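Local coordinates for protein HpcE (Thermus thermophilus, PDB 1WZO) that probably catalyses the isomerisation of 2-hydroxyhepta-2,4-diene-1,7-dioate, as a member of the fumarylacetoacetate hydrolase family, at residues B[92-97]-B[129-134]. Numbering follows the deposited sequence.
Sequences RFVHYE and LVARDY
The carboxylate of Asp133 grips two successive backbone amides: OD2 accepts Arg92 N at 2.7 Å, on its syn side but 28° out of the carboxylate plane, and OD1 takes Phe93 N at 2.7 Å with its syn lone pair. With CG beside its own backbone N (chi1 -62°), Asp133 brings its carboxylate up to the backbone of 92-93. An asparagine here would probably leave one of the two amides facing an NH2 group, without its acceptor. Antiparallel pairing continues the contact: Arg132 N bonds to Phe93 O, and His95 and Val130 form a hydrogen-bonded pair (His95 N to Val130 O, 2.9 Å; Val130 N to His95 O, 3.0 Å). Arg132, extended from CG to NE, brings NE over the rim of one face of the His95 imidazole, its CD 3.7 Å from His95 CD2 and the guanidinium inclined 56° to the ring. Beyond it, Glu97 OE1 and Arg132 NH2 make a long salt bridge of 4.0 Å, by charge alone. His95 ND1 is held by Ser220. Val94 and Ala131, a non-hydrogen-bonded pair, point to the other face of the sheet, where Val94 meets Tyr87 of strand 85-87. The contact thus joins the start of strand 94-104 to the end of strand 120-131, with strand 221-222 pairing through Val222 to Val94.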
ATOM      1  N   ARG B  92      -4.949   0.396 -36.689  1.00 24.48           N
ATOM      2  CA  ARG B  92      -5.697  -0.399 -37.650  1.00 26.45           C
ATOM      3  C   ARG B  92      -5.904  -1.846 -37.236  1.00 25.41           C
ATOM      4  O   ARG B  92      -6.908  -2.452 -37.603  1.00 26.76           O
ATOM      5  CB  ARG B  92      -4.999  -0.386 -39.016  1.00 27.91           C
ATOM      6  CG  ARG B  92      -5.320   0.818 -39.886  1.00 34.02           C
ATOM      7  CD  ARG B  92      -4.912   0.542 -41.331  1.00 37.43           C
ATOM      8  NE  ARG B  92      -3.462   0.507 -41.486  1.00 40.00           N
ATOM      9  CZ  ARG B  92      -2.822  -0.191 -42.418  1.00 41.14           C
ATOM     10  NH1 ARG B  92      -3.499  -0.930 -43.289  1.00 40.11           N
ATOM     11  NH2 ARG B  92      -1.501  -0.139 -42.485  1.00 40.96           N
ATOM     12  N   PHE B  93      -4.961  -2.398 -36.474  1.00 24.09           N
ATOM     13  CA  PHE B  93      -5.042  -3.796 -36.064  1.00 23.32           C
ATOM     14  C   PHE B  93      -4.970  -4.046 -34.556  1.00 22.73           C
ATOM     15  O   PHE B  93      -3.901  -4.356 -34.031  1.00 23.70           O
ATOM     16  CB  PHE B  93      -3.928  -4.600 -36.744  1.00 22.96           C
ATOM     17  CG  PHE B  93      -3.763  -4.300 -38.210  1.00 26.06           C
ATOM     18  CD1 PHE B  93      -2.802  -3.393 -38.643  1.00 27.38           C
ATOM     19  CD2 PHE B  93      -4.571  -4.920 -39.157  1.00 29.22           C
ATOM     20  CE1 PHE B  93      -2.645  -3.106 -40.003  1.00 29.97           C
ATOM     21  CE2 PHE B  93      -4.423  -4.641 -40.520  1.00 28.89           C
ATOM     22  CZ  PHE B  93      -3.457  -3.733 -40.940  1.00 29.91           C
ATOM     23  N   VAL B  94      -6.109  -3.924 -33.875  1.00 21.57           N
ATOM     24  CA  VAL B  94      -6.197  -4.161 -32.433  1.00 20.90           C
ATOM     25  C   VAL B  94      -6.918  -5.492 -32.218  1.00 20.80           C
ATOM     26  O   VAL B  94      -7.966  -5.738 -32.814  1.00 20.62           O
ATOM     27  CB  VAL B  94      -6.978  -3.037 -31.728  1.00 20.48           C
ATOM     28  CG1 VAL B  94      -7.108  -3.337 -30.240  1.00 21.71           C
ATOM     29  CG2 VAL B  94      -6.265  -1.715 -31.933  1.00 20.89           C
ATOM     30  N   HIS B  95      -6.350  -6.341 -31.368  1.00 19.91           N
ATOM     31  CA  HIS B  95      -6.905  -7.666 -31.098  1.00 20.43           C
ATOM     32  C   HIS B  95      -7.101  -7.970 -29.620  1.00 21.36           C
ATOM     33  O   HIS B  95      -6.323  -7.521 -28.770  1.00 18.22           O
ATOM     34  CB  HIS B  95      -5.971  -8.739 -31.664  1.00 20.90           C
ATOM     35  CG  HIS B  95      -5.828  -8.702 -33.152  1.00 22.55           C
ATOM     36  ND1 HIS B  95      -6.437  -9.620 -33.980  1.00 23.27           N
ATOM     37  CD2 HIS B  95      -5.143  -7.860 -33.961  1.00 22.98           C
ATOM     38  CE1 HIS B  95      -6.135  -9.343 -35.236  1.00 25.32           C
ATOM     39  NE2 HIS B  95      -5.351  -8.279 -35.252  1.00 24.41           N
ATOM     40  N   TYR B  96      -8.144  -8.741 -29.314  1.00 20.61           N
ATOM     41  CA  TYR B  96      -8.385  -9.157 -27.940  1.00 20.39           C
ATOM     42  C   TYR B  96      -7.595 -10.457 -27.829  1.00 19.93           C
ATOM     43  O   TYR B  96      -7.187 -11.026 -28.844  1.00 20.54           O
ATOM     44  CB  TYR B  96      -9.883  -9.431 -27.691  1.00 22.48           C
ATOM     45  CG  TYR B  96     -10.417 -10.678 -28.387  1.00 24.68           C
ATOM     46  CD1 TYR B  96     -10.019 -11.956 -27.983  1.00 26.13           C
ATOM     47  CD2 TYR B  96     -11.260 -10.574 -29.499  1.00 26.58           C
ATOM     48  CE1 TYR B  96     -10.433 -13.100 -28.674  1.00 26.91           C
ATOM     49  CE2 TYR B  96     -11.681 -11.714 -30.198  1.00 26.48           C
ATOM     50  CZ  TYR B  96     -11.259 -12.969 -29.781  1.00 27.79           C
ATOM     51  OH  TYR B  96     -11.629 -14.094 -30.485  1.00 27.34           O
ATOM     52  N   GLU B  97      -7.361 -10.919 -26.608  1.00 19.98           N
ATOM     53  CA  GLU B  97      -6.663 -12.182 -26.386  1.00 20.64           C
ATOM     54  C   GLU B  97      -7.244 -12.803 -25.122  1.00 19.61           C
ATOM     55  O   GLU B  97      -6.983 -12.330 -24.017  1.00 17.30           O
ATOM     56  CB  GLU B  97      -5.143 -11.975 -26.231  1.00 19.97           C
ATOM     57  CG  GLU B  97      -4.430 -11.641 -27.545  1.00 21.57           C
ATOM     58  CD  GLU B  97      -2.910 -11.758 -27.469  1.00 22.90           C
ATOM     59  OE1 GLU B  97      -2.245 -11.543 -28.506  1.00 23.59           O
ATOM     60  OE2 GLU B  97      -2.375 -12.063 -26.385  1.00 21.57           O
ATOM     61  N   LEU B 129      -5.149  -7.560 -24.507  1.00 17.39           N
ATOM     62  CA  LEU B 129      -5.205  -6.822 -25.762  1.00 17.79           C
ATOM     63  C   LEU B 129      -3.851  -6.418 -26.327  1.00 18.56           C
ATOM     64  O   LEU B 129      -2.858  -6.273 -25.605  1.00 16.57           O
ATOM     65  CB  LEU B 129      -6.098  -5.584 -25.600  1.00 17.86           C
ATOM     66  CG  LEU B 129      -7.598  -5.870 -25.431  1.00 15.85           C
ATOM     67  CD1 LEU B 129      -8.145  -5.173 -24.187  1.00 14.99           C
ATOM     68  CD2 LEU B 129      -8.344  -5.405 -26.677  1.00 17.83           C
ATOM     69  N   VAL B 130      -3.815  -6.251 -27.640  1.00 17.56           N
ATOM     70  CA  VAL B 130      -2.591  -5.857 -28.309  1.00 18.55           C
ATOM     71  C   VAL B 130      -2.910  -5.015 -29.533  1.00 19.55           C
ATOM     72  O   VAL B 130      -3.917  -5.241 -30.213  1.00 19.38           O
ATOM     73  CB  VAL B 130      -1.761  -7.093 -28.753  1.00 19.79           C
ATOM     74  CG1 VAL B 130      -2.592  -7.986 -29.682  1.00 19.24           C
ATOM     75  CG2 VAL B 130      -0.497  -6.635 -29.481  1.00 19.05           C
ATOM     76  N   ALA B 131      -2.071  -4.018 -29.786  1.00 20.24           N
ATOM     77  CA  ALA B 131      -2.227  -3.173 -30.963  1.00 21.15           C
ATOM     78  C   ALA B 131      -1.071  -3.603 -31.860  1.00 21.31           C
ATOM     79  O   ALA B 131       0.064  -3.137 -31.702  1.00 19.97           O
ATOM     80  CB  ALA B 131      -2.107  -1.707 -30.589  1.00 21.21           C
ATOM     81  N   ARG B 132      -1.357  -4.516 -32.783  1.00 21.43           N
ATOM     82  CA  ARG B 132      -0.331  -5.038 -33.674  1.00 23.45           C
ATOM     83  C   ARG B 132       0.378  -3.982 -34.514  1.00 23.43           C
ATOM     84  O   ARG B 132       1.494  -4.215 -34.994  1.00 23.96           O
ATOM     85  CB  ARG B 132      -0.922  -6.138 -34.565  1.00 26.46           C
ATOM     86  CG  ARG B 132      -1.321  -7.374 -33.765  1.00 32.46           C
ATOM     87  CD  ARG B 132      -1.618  -8.572 -34.653  1.00 39.43           C
ATOM     88  NE  ARG B 132      -1.882  -9.780 -33.870  1.00 45.47           N
ATOM     89  CZ  ARG B 132      -1.007 -10.343 -33.039  1.00 48.01           C
ATOM     90  NH1 ARG B 132       0.199  -9.812 -32.873  1.00 49.03           N
ATOM     91  NH2 ARG B 132      -1.335 -11.445 -32.377  1.00 49.66           N
ATOM     92  N   ASP B 133      -0.258  -2.824 -34.679  1.00 24.08           N
ATOM     93  CA  ASP B 133       0.335  -1.726 -35.439  1.00 24.43           C
ATOM     94  C   ASP B 133       1.690  -1.376 -34.840  1.00 26.14           C
ATOM     95  O   ASP B 133       2.619  -0.993 -35.553  1.00 25.54           O
ATOM     96  CB  ASP B 133      -0.528  -0.461 -35.358  1.00 26.28           C
ATOM     97  CG  ASP B 133      -1.908  -0.644 -35.943  1.00 27.69           C
ATOM     98  OD1 ASP B 133      -2.656  -1.518 -35.458  1.00 27.23           O
ATOM     99  OD2 ASP B 133      -2.247   0.101 -36.886  1.00 29.37           O
ATOM    100  N   TYR B 134       1.796  -1.513 -33.523  1.00 24.51           N
ATOM    101  CA  TYR B 134       3.018  -1.146 -32.825  1.00 24.45           C
ATOM    102  C   TYR B 134       3.981  -2.275 -32.502  1.00 24.84           C
ATOM    103  O   TYR B 134       4.911  -2.084 -31.726  1.00 24.11           O
ATOM    104  CB  TYR B 134       2.652  -0.388 -31.543  1.00 25.78           C
ATOM    105  CG  TYR B 134       1.559   0.647 -31.746  1.00 27.24           C
ATOM    106  CD1 TYR B 134       1.594   1.527 -32.830  1.00 27.93           C
ATOM    107  CD2 TYR B 134       0.485   0.737 -30.862  1.00 25.14           C
ATOM    108  CE1 TYR B 134       0.578   2.469 -33.027  1.00 28.40           C
ATOM    109  CE2 TYR B 134      -0.527   1.671 -31.048  1.00 25.76           C
ATOM    110  CZ  TYR B 134      -0.478   2.531 -32.131  1.00 27.81           C
ATOM    111  OH  TYR B 134      -1.493   3.437 -32.322  1.00 29.52           O
TER